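PDB 5O1L: rubber oxygenase from Streptomyces sp., which catalyses the oxidative, endo-type cleavage of the carbon-carbon double bonds of poly(cis-1,4-isoprene) with dioxygen, using one non-covalently bound b-type heme. Local coordinates for residues 237-240 / 241-244; 257-260 / 261-265; 374-377 / 378-381; 270-273 / 274-277. All coordinates share one frame; numbering follows the deposited sequence. Where two conformers were deposited one is given.

Contact 1 (237-240 / 241-244); sequences FVMR and KMKQ
Lys241 lays its aliphatic chain over one face of the Phe237 ring, an i to i+4 pairing in the last two turns of helix 224-244. CG makes a CH-pi contact, 3.9 Å from the ring centroid and 25° off the normal, displaced toward the rim beside CE1. With CG anti to the carbonyl carbon (chi1 -68°) and further bends at chi2 and chi3, the lysine chain curls back instead of extending, and its CD comes under the Arg240 guanidinium, 3.7 Å from NH1. The two cationic chains thus run alongside each other, pointing the same way, with Arg240 NH1 and Lys241 NZ 4.3 Å apart. The likely repulsion is probably tempered by water 1, which accepts from both nitrogens and lies in the guanidinium plane at its edge, and by carbonyl oxygens: Lys241 NZ donates to Gln244 OE1 at 2.7 Å, from above the amide carbonyl plane and not along a lone pair, and to Thr330 O of helix 320-331. An alanine in place of Lys241 is likely to uncover the Phe237 face and leave Gln244 OE1 and Thr330 O without their ammonium donor. Four i to i+4 backbone bonds, from Lys241 N to Phe237 O through Gln244 N to Arg240 O, hold this spacing. On another side of the helix the chains are apolar: Val238 CG1 meets Met242 CE, while Val238 and Met239 also pack on Tyr257 of helix 251-267. Met239, bent at chi2 and chi3, crosses the extended Lys243 chain, its SD lying 3.8 Å from Lys243 CE.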
loop_
_atom_site.group_PDB
_atom_site.type_symbol
_atom_site.label_atom_id
_atom_site.label_comp_id
_atom_site.label_asym_id
_atom_site.label_seq_id
_atom_site.Cartn_x
_atom_site.Cartn_y
_atom_site.Cartn_z
ATOM N N PHE A 237 -1.565 1.481 9.838
ATOM C CA PHE A 237 -2.846 2.186 9.874
ATOM C C PHE A 237 -4.029 1.249 9.907
ATOM O O PHE A 237 -4.938 1.394 10.746
ATOM C CB PHE A 237 -2.951 3.072 8.590
ATOM C CG PHE A 237 -4.329 3.657 8.358
ATOM C CD1 PHE A 237 -4.764 4.646 9.109
ATOM C CD2 PHE A 237 -5.101 3.149 7.342
ATOM C CE1 PHE A 237 -6.074 5.234 8.837
ATOM C CE2 PHE A 237 -6.367 3.656 7.078
ATOM C CZ PHE A 237 -6.808 4.699 7.831
ATOM N N VAL A 238 -4.062 0.249 9.052
ATOM C CA VAL A 238 -5.208 -0.653 9.013
ATOM C C VAL A 238 -5.357 -1.375 10.290
ATOM O O VAL A 238 -6.501 -1.519 10.788
ATOM C CB VAL A 238 -5.100 -1.609 7.806
ATOM C CG1 VAL A 238 -6.123 -2.726 7.848
ATOM C CG2 VAL A 238 -5.258 -0.839 6.586
ATOM N N MET A 239 -4.276 -1.902 10.870
ATOM C CA MET A 239 -4.388 -2.613 12.165
ATOM C C MET A 239 -4.909 -1.672 13.216
ATOM O O MET A 239 -5.783 -2.082 14.036
ATOM C CB MET A 239 -3.060 -3.261 12.554
ATOM C CG MET A 239 -3.137 -4.045 13.822
ATOM S SD MET A 239 -4.386 -5.374 13.788
ATOM C CE MET A 239 -3.746 -6.437 12.485
ATOM N N ARG A 240 -4.387 -0.455 13.285
ATOM C CA ARG A 240 -4.868 0.494 14.286
ATOM C C ARG A 240 -6.345 0.730 14.152
ATOM O O ARG A 240 -7.103 0.717 15.173
ATOM C CB ARG A 240 -4.123 1.803 14.258
ATOM C CG ARG A 240 -4.637 2.857 15.230
ATOM C CD ARG A 240 -3.796 4.141 15.171
ATOM N NE ARG A 240 -3.807 4.879 13.885
ATOM C CZ ARG A 240 -4.723 5.732 13.444
ATOM N NH1 ARG A 240 -5.838 6.024 14.113
ATOM N NH2 ARG A 240 -4.537 6.298 12.266
ATOM N N LYS A 241 -6.805 0.967 12.971
ATOM C CA LYS A 241 -8.235 1.268 12.786
ATOM C C LYS A 241 -9.096 0.056 13.060
ATOM O O LYS A 241 -10.182 0.209 13.721
ATOM C CB LYS A 241 -8.488 1.752 11.385
ATOM C CG LYS A 241 -7.907 3.077 11.048
ATOM C CD LYS A 241 -8.221 4.207 12.020
ATOM C CE LYS A 241 -9.727 4.419 12.194
ATOM N NZ LYS A 241 -9.946 5.627 13.041
ATOM N N MET A 242 -8.706 -1.149 12.680
ATOM C CA MET A 242 -9.534 -2.321 12.945
ATOM C C MET A 242 -9.709 -2.459 14.447
ATOM O O MET A 242 -10.832 -2.748 14.949
ATOM C CB MET A 242 -8.962 -3.594 12.349
ATOM C CG MET A 242 -9.197 -3.558 10.866
ATOM S SD MET A 242 -8.912 -5.176 10.128
ATOM C CE MET A 242 -7.368 -5.395 10.629
ATOM N N LYS A 243 -8.634 -2.303 15.205
ATOM C CA LYS A 243 -8.693 -2.477 16.650
ATOM C C LYS A 243 -9.575 -1.392 17.198
ATOM O O LYS A 243 -10.431 -1.715 18.088
ATOM C CB LYS A 243 -7.305 -2.538 17.299
ATOM C CG LYS A 243 -6.603 -3.822 16.956
ATOM C CD LYS A 243 -5.172 -3.893 17.440
ATOM C CE LYS A 243 -4.704 -5.311 17.585
ATOM N NZ LYS A 243 -3.286 -5.287 18.055
ATOM N N GLN A 244 -9.444 -0.149 16.747
ATOM C CA GLN A 244 -10.241 0.965 17.287
ATOM C C GLN A 244 -11.723 0.704 17.072
ATOM O O GLN A 244 -12.556 1.018 17.938
ATOM C CB GLN A 244 -9.880 2.295 16.638
ATOM C CG GLN A 244 -10.551 3.517 17.246
ATOM C CD GLN A 244 -10.283 4.789 16.438
ATOM O OE1 GLN A 244 -9.450 4.806 15.513
ATOM N NE2 GLN A 244 -11.035 5.842 16.724
HETATM O O HOH W 1 -7.797 7.956 12.397
#

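Contact 2 (257-260 / 261-265)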
loop_
_atom_site.group_PDB
_atom_site.type_symbol
_atom_site.label_atom_id
_atom_site.label_comp_id
_atom_site.label_asym_id
_atom_site.label_seq_id
_atom_site.Cartn_x
_atom_site.Cartn_y
_atom_site.Cartn_z
ATOM N N TYR A 257 -0.905 -11.067 10.345
ATOM C CA TYR A 257 -1.053 -9.905 9.469
ATOM C C TYR A 257 0.245 -9.110 9.381
ATOM O O TYR A 257 0.703 -8.734 8.272
ATOM C CB TYR A 257 -2.229 -9.014 9.939
ATOM C CG TYR A 257 -2.500 -7.792 9.118
ATOM C CD1 TYR A 257 -3.231 -7.885 7.996
ATOM C CD2 TYR A 257 -2.019 -6.561 9.453
ATOM C CE1 TYR A 257 -3.507 -6.748 7.251
ATOM C CE2 TYR A 257 -2.291 -5.422 8.725
ATOM C CZ TYR A 257 -3.018 -5.546 7.604
ATOM O OH TYR A 257 -3.248 -4.393 6.813
ATOM N N LEU A 258 0.903 -8.824 10.489
ATOM C CA LEU A 258 2.200 -8.193 10.456
ATOM C C LEU A 258 3.192 -8.976 9.605
ATOM O O LEU A 258 3.908 -8.397 8.795
ATOM C CB LEU A 258 2.757 -8.042 11.868
ATOM C CG LEU A 258 4.172 -7.448 11.967
ATOM C CD1 LEU A 258 4.264 -6.050 11.413
ATOM C CD2 LEU A 258 4.534 -7.432 13.447
ATOM N N HIS A 259 3.210 -10.269 9.777
ATOM C CA HIS A 259 4.136 -11.138 9.022
ATOM C C HIS A 259 3.924 -11.026 7.543
ATOM O O HIS A 259 4.890 -10.933 6.774
ATOM C CB HIS A 259 4.062 -12.559 9.526
ATOM C CG HIS A 259 5.159 -13.435 9.031
ATOM N ND1 HIS A 259 6.475 -13.197 9.386
ATOM C CD2 HIS A 259 5.182 -14.487 8.199
ATOM C CE1 HIS A 259 7.246 -14.109 8.762
ATOM N NE2 HIS A 259 6.496 -14.912 8.090
ATOM N N VAL A 260 2.674 -11.053 7.103
ATOM C CA VAL A 260 2.409 -10.820 5.661
ATOM C C VAL A 260 3.032 -9.533 5.201
ATOM O O VAL A 260 3.661 -9.489 4.117
ATOM C CB VAL A 260 0.905 -10.853 5.387
ATOM C CG1 VAL A 260 0.580 -10.393 3.977
ATOM C CG2 VAL A 260 0.272 -12.174 5.651
ATOM N N TRP A 261 2.858 -8.452 5.917
ATOM C CA TRP A 261 3.408 -7.152 5.569
ATOM C C TRP A 261 4.900 -7.092 5.676
ATOM O O TRP A 261 5.567 -6.421 4.889
ATOM C CB TRP A 261 2.663 -6.016 6.287
ATOM C CG TRP A 261 1.349 -5.775 5.684
ATOM C CD1 TRP A 261 0.145 -6.338 5.945
ATOM C CD2 TRP A 261 1.154 -4.913 4.528
ATOM N NE1 TRP A 261 -0.792 -5.869 5.025
ATOM C CE2 TRP A 261 -0.204 -4.970 4.204
ATOM C CE3 TRP A 261 1.986 -4.114 3.812
ATOM C CZ2 TRP A 261 -0.744 -4.235 3.134
ATOM C CZ3 TRP A 261 1.473 -3.348 2.799
ATOM C CH2 TRP A 261 0.115 -3.461 2.445
ATOM N N GLN A 262 5.516 -7.822 6.591
ATOM C CA GLN A 262 6.969 -7.867 6.694
ATOM C C GLN A 262 7.558 -8.588 5.465
ATOM O O GLN A 262 8.486 -8.073 4.852
ATOM C CB GLN A 262 7.399 -8.585 7.982
ATOM C CG GLN A 262 7.126 -7.885 9.313
ATOM C CD GLN A 262 7.291 -8.802 10.479
ATOM O OE1 GLN A 262 6.985 -10.000 10.437
ATOM N NE2 GLN A 262 7.808 -8.197 11.555
ATOM N N VAL A 263 7.022 -9.768 5.141
ATOM C CA VAL A 263 7.530 -10.499 4.025
ATOM C C VAL A 263 7.304 -9.674 2.769
ATOM O O VAL A 263 8.182 -9.582 1.921
ATOM C CB VAL A 263 6.848 -11.844 3.930
ATOM C CG1 VAL A 263 7.102 -12.526 2.566
ATOM C CG2 VAL A 263 7.239 -12.758 5.096
ATOM N N SER A 264 6.146 -9.012 2.677
ATOM C CA SER A 264 5.882 -8.239 1.449
ATOM C C SER A 264 6.838 -7.083 1.309
ATOM O O SER A 264 7.294 -6.794 0.199
ATOM C CB SER A 264 4.462 -7.763 1.445
ATOM O OG SER A 264 3.530 -8.849 1.430
ATOM N N ALA A 265 7.189 -6.386 2.363
ATOM C CA ALA A 265 8.196 -5.317 2.330
ATOM C C ALA A 265 9.504 -5.871 1.827
ATOM O O ALA A 265 10.147 -5.263 0.960
ATOM C CB ALA A 265 8.374 -4.723 3.701
HETATM O O HOH W 2 6.766 -11.928 12.378
#
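Ser264 OG donates to Val260 O at 2.8 Å, and Ser264 N reaches the same oxygen at 2.9 Å from the opposite face of the carbonyl plane, so two donors one turn ahead grip a single acceptor in helix 251-267. The hydroxyl stands beside its own backbone N (chi1 -63°), which turns it back along the helix, and it also hydrogen-bonds Tyr181 OH. His259 ND1 donates a weak hydrogen bond to Gln262 OE1 at 3.4 Å, where the oxygen sits at the imidazole edge with the amide plane turned 78° from the ring. Water 2 donates to Gln262 OE1 and also lies close to His259 ND1; the stronger ties of these two side chains are His259 NE2 to Asp112 N and Gln262 NE2 to Pro276 O. Val263 CG2 covers one imidazole face, its CH-pi distance to the centroid being 4.0 Å, and Leu258 CG packs against Gln262 CD. Tyr257 and Trp261 point the same way, their planes oblique at 51°, and Trp261 CD1 lies over one face of the phenol, 3.7 Å from Tyr257 CZ. Both Tyr257 OH and Trp261 NE1 hydrogen-bond Tyr134 OH of helix 127-142. A leucine replacing Tyr257 would probably leave Trp261 CD1 and NE1 without the phenol they rest on, and Tyr134 OH without one of its hydrogen-bond partners. The Trp261 side chain comes within about 5 Å of the heme, and the NE1 bond to Tyr134 OH, with the packing on Tyr257, is likely to limit the indole's rotation beside the cofactor.

Contact 3 (374-377 / 378-381); sequences VLWT and LEEA
Trp376 O and Glu380 N form one of four consecutive i to i+4 bonds that run through the first turns of the alpha-helix 373-393. The series opens with Leu378 N to Val374 O at 2.8 Å and closes with Ala381 N to Thr377 O at 2.9 Å; all four N-H groups point within about 20° of straight at their acceptors, as in a regular alpha-helix. Between side chains, the main meeting is Trp376 with Glu379, three residues on. They lie alongside each other, pointing the same way, and Glu379 OE1 sits near the indole plane at the edge of the six-membered ring, 3.5 Å from Trp376 CE3. Because OE1 lies near that plane, it faces the slightly positive rim C-H groups rather than the pi cloud; the carboxylate itself is turned 54° from the ring. An extended glutamate, with CG anti to the backbone N (chi1 -179°), brings it there. The same OE1 forms a salt bridge with Arg362 of helix 345-362, whose side chain also touches Trp376. Apolar chains fasten the helix to its neighbours, Leu375 on Ala354 and Leu378 on both Ile351 and Phe326. Glu380 turns elsewhere, bridging to Arg383 and Lys384 farther along the helix. Water 3 joins main chain to side chain, donating to Trp376 O at 2.9 Å and to Glu379 OE1 at 2.7 Å.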
loop_
_atom_site.group_PDB
_atom_site.type_symbol
_atom_site.label_atom_id
_atom_site.label_comp_id
_atom_site.label_asym_id
_atom_site.label_seq_id
_atom_site.Cartn_x
_atom_site.Cartn_y
_atom_site.Cartn_z
ATOM N N VAL A 374 -29.355 4.466 7.222
ATOM C CA VAL A 374 -28.219 4.820 6.324
ATOM C C VAL A 374 -26.960 3.995 6.739
ATOM O O VAL A 374 -26.067 3.812 5.933
ATOM C CB VAL A 374 -27.936 6.330 6.299
ATOM C CG1 VAL A 374 -27.477 6.851 7.674
ATOM C CG2 VAL A 374 -26.940 6.743 5.249
ATOM N N LEU A 375 -26.860 3.548 7.987
ATOM C CA LEU A 375 -25.712 2.692 8.357
ATOM C C LEU A 375 -25.704 1.446 7.550
ATOM O O LEU A 375 -24.618 1.030 7.153
ATOM C CB LEU A 375 -25.661 2.388 9.868
ATOM C CG LEU A 375 -24.837 3.358 10.694
ATOM C CD1 LEU A 375 -23.340 3.135 10.516
ATOM C CD2 LEU A 375 -25.170 4.801 10.378
ATOM N N TRP A 376 -26.826 0.819 7.384
ATOM C CA TRP A 376 -26.860 -0.434 6.613
ATOM C C TRP A 376 -26.575 -0.142 5.158
ATOM O O TRP A 376 -25.888 -0.942 4.485
ATOM C CB TRP A 376 -28.184 -1.152 6.819
ATOM C CG TRP A 376 -28.439 -1.508 8.232
ATOM C CD1 TRP A 376 -29.414 -0.962 9.004
ATOM C CD2 TRP A 376 -27.775 -2.448 9.042
ATOM N NE1 TRP A 376 -29.393 -1.499 10.249
ATOM C CE2 TRP A 376 -28.411 -2.429 10.322
ATOM C CE3 TRP A 376 -26.693 -3.329 8.839
ATOM C CZ2 TRP A 376 -28.032 -3.269 11.371
ATOM C CZ3 TRP A 376 -26.297 -4.139 9.900
ATOM C CH2 TRP A 376 -26.985 -4.126 11.136
ATOM N N THR A 377 -27.070 0.979 4.629
ATOM C CA THR A 377 -26.766 1.388 3.270
ATOM C C THR A 377 -25.272 1.610 3.082
ATOM O O THR A 377 -24.704 1.226 2.068
ATOM C CB THR A 377 -27.558 2.709 2.969
ATOM O OG1 THR A 377 -28.960 2.355 3.087
ATOM C CG2 THR A 377 -27.227 3.289 1.630
ATOM N N LEU A 378 -24.641 2.280 4.011
ATOM C CA LEU A 378 -23.220 2.543 3.971
ATOM C C LEU A 378 -22.448 1.230 3.999
ATOM O O LEU A 378 -21.540 1.027 3.180
ATOM C CB LEU A 378 -22.825 3.400 5.185
ATOM C CG LEU A 378 -21.289 3.554 5.368
ATOM C CD1 LEU A 378 -20.607 4.272 4.196
ATOM C CD2 LEU A 378 -21.049 4.302 6.661
ATOM N N GLU A 379 -22.793 0.337 4.934
ATOM C CA GLU A 379 -22.123 -0.934 5.003
ATOM C C GLU A 379 -22.199 -1.678 3.671
ATOM O O GLU A 379 -21.191 -2.252 3.200
ATOM C CB GLU A 379 -22.675 -1.782 6.157
ATOM C CG GLU A 379 -21.982 -3.111 6.282
ATOM C CD GLU A 379 -22.678 -4.070 7.205
ATOM O OE1 GLU A 379 -23.896 -4.321 7.047
ATOM O OE2 GLU A 379 -22.016 -4.637 8.108
ATOM N N GLU A 380 -23.374 -1.689 3.021
ATOM C CA GLU A 380 -23.522 -2.381 1.735
ATOM C C GLU A 380 -22.736 -1.722 0.685
ATOM O O GLU A 380 -22.153 -2.426 -0.158
ATOM C CB GLU A 380 -24.991 -2.469 1.434
ATOM C CG GLU A 380 -25.315 -3.112 0.068
ATOM C CD GLU A 380 -24.748 -4.525 -0.175
ATOM O OE1 GLU A 380 -24.235 -5.236 0.718
ATOM O OE2 GLU A 380 -24.842 -4.961 -1.388
ATOM N N ALA A 381 -22.714 -0.392 0.649
ATOM C CA ALA A 381 -21.912 0.349 -0.352
ATOM C C ALA A 381 -20.411 0.041 -0.166
ATOM O O ALA A 381 -19.700 -0.164 -1.188
ATOM C CB ALA A 381 -22.197 1.798 -0.253
HETATM O O HOH W 3 -25.668 -3.733 5.112
#

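Contact 4 (270-273 / 274-277); sequences VSDE and YIPA
A type I beta-turn over residues 271-274, with an ST turn of Ser271 inside it, shapes the loop between helices 251-267 and 279-289; Ser271 O accepts from Tyr274 N across the contact at 2.9 Å, and Asp272 (phi/psi -61/-23°) and Glu273 (-70/-9°) hold the two corner positions. The N-H points well at the oxygen, but the donor stands above the carbonyl plane, 46° out of it. The ST turn is made by Ser271 OG, which accepts from Glu273 N at 3.2 Å; its position anti to the backbone N carries the hydroxyl forward to that amide. A second i to i+3 bond, Ile275 N to Asp272 O, is weak at 3.5 Å. Tyr274 folds its ring back over the turn: Ser271 CB approaches obliquely, 3.7 Å from Tyr274 CD2, while Glu273 CB lies over one ring face. The phenol hydroxyl is fixed farther away, at Val49 O. Val270 CG1 touches both Tyr274 CB and Ile275 CG1, the latter at 3.8 Å, and the Val270 side chain lies about 7 Å from the heme. Its touches on Gln224 and Ile227 tie the loop to helix 224-244, whereas Ile275 reaches back to Ala265 and His266. Asp272 OD2 is held by Trp110 NE1. The other carboxylate oxygen is buried without a polar partner: Asp272 OD1 meets the methyl Ile275 CD1 at 3.6 Å, the two side chains running side by side.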
loop_
_atom_site.group_PDB
_atom_site.type_symbol
_atom_site.label_atom_id
_atom_site.label_comp_id
_atom_site.label_asym_id
_atom_site.label_seq_id
_atom_site.Cartn_x
_atom_site.Cartn_y
_atom_site.Cartn_z
ATOM N N VAL A 270 12.644 -3.795 0.291
ATOM C CA VAL A 270 13.023 -3.120 1.527
ATOM C C VAL A 270 14.058 -4.008 2.267
ATOM O O VAL A 270 13.820 -5.201 2.448
ATOM C CB VAL A 270 11.875 -2.821 2.422
ATOM C CG1 VAL A 270 12.403 -2.071 3.655
ATOM C CG2 VAL A 270 10.830 -1.967 1.653
ATOM N N SER A 271 15.198 -3.461 2.643
ATOM C CA SER A 271 16.161 -4.185 3.411
ATOM C C SER A 271 15.567 -4.590 4.749
ATOM O O SER A 271 14.855 -3.794 5.395
ATOM C CB SER A 271 17.333 -3.256 3.719
ATOM O OG SER A 271 18.198 -3.888 4.614
ATOM N N ASP A 272 15.932 -5.792 5.219
ATOM C CA ASP A 272 15.440 -6.282 6.492
ATOM C C ASP A 272 15.851 -5.375 7.620
ATOM O O ASP A 272 15.180 -5.428 8.673
ATOM C CB ASP A 272 15.912 -7.689 6.754
ATOM C CG ASP A 272 15.340 -8.725 5.811
ATOM O OD1 ASP A 272 14.370 -8.349 5.062
ATOM O OD2 ASP A 272 15.822 -9.891 5.855
ATOM N N GLU A 273 16.903 -4.588 7.476
ATOM C CA GLU A 273 17.313 -3.669 8.520
ATOM C C GLU A 273 16.358 -2.487 8.732
ATOM O O GLU A 273 16.509 -1.790 9.727
ATOM C CB GLU A 273 18.695 -3.045 8.152
ATOM C CG GLU A 273 19.791 -4.054 8.134
ATOM C CD GLU A 273 21.133 -3.527 7.635
ATOM O OE1 GLU A 273 21.289 -2.294 7.353
ATOM O OE2 GLU A 273 22.042 -4.405 7.545
ATOM N N TYR A 274 15.374 -2.329 7.848
ATOM C CA TYR A 274 14.380 -1.257 7.953
ATOM C C TYR A 274 12.961 -1.738 8.191
ATOM O O TYR A 274 12.035 -0.937 8.318
ATOM C CB TYR A 274 14.418 -0.303 6.712
ATOM C CG TYR A 274 15.824 0.223 6.457
ATOM C CD1 TYR A 274 16.577 0.808 7.421
ATOM C CD2 TYR A 274 16.372 0.039 5.223
ATOM C CE1 TYR A 274 17.826 1.302 7.154
ATOM C CE2 TYR A 274 17.641 0.491 4.927
ATOM C CZ TYR A 274 18.334 1.124 5.928
ATOM O OH TYR A 274 19.642 1.608 5.650
ATOM N N ILE A 275 12.736 -3.026 8.183
ATOM C CA ILE A 275 11.368 -3.571 8.392
ATOM C C ILE A 275 11.149 -3.794 9.878
ATOM O O ILE A 275 11.959 -4.467 10.509
ATOM C CB ILE A 275 11.215 -4.935 7.642
ATOM C CG1 ILE A 275 11.567 -4.814 6.148
ATOM C CG2 ILE A 275 9.836 -5.501 7.879
ATOM C CD1 ILE A 275 11.619 -6.123 5.437
ATOM N N PRO A 276 10.117 -3.223 10.478
ATOM C CA PRO A 276 9.924 -3.425 11.917
ATOM C C PRO A 276 9.685 -4.836 12.286
ATOM O O PRO A 276 8.948 -5.540 11.603
ATOM C CB PRO A 276 8.708 -2.559 12.309
ATOM C CG PRO A 276 8.189 -2.053 11.033
ATOM C CD PRO A 276 9.076 -2.403 9.875
ATOM N N ALA A 277 10.287 -5.298 13.392
ATOM C CA ALA A 277 10.144 -6.697 13.796
ATOM C C ALA A 277 8.857 -7.037 14.559
ATOM O O ALA A 277 8.414 -8.176 14.533
ATOM C CB ALA A 277 11.320 -7.182 14.694
#

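Along the chain the four sites follow in series, none nesting or crossing, and each closes only a local turn. Contact 1 ends helix 224-244; a short connection leads to contact 2 in helix 251-267, and the two helices touch where Met239 CE packs on Tyr257 CD2 at 3.5 Å. Contact 4 comes next, in the loop beyond that helix, and is tied back to contact 2 by a probable hydrogen bond between Ala265 O and Val270 N and by Ile275 CD1 packing on Ala265 CB, besides the Gln262 bond. Contact 3, in helix 373-393, stands apart: its nearest atoms are about 13 Å from contact 1 and about 30 Å from contact 4, across the chain's centre.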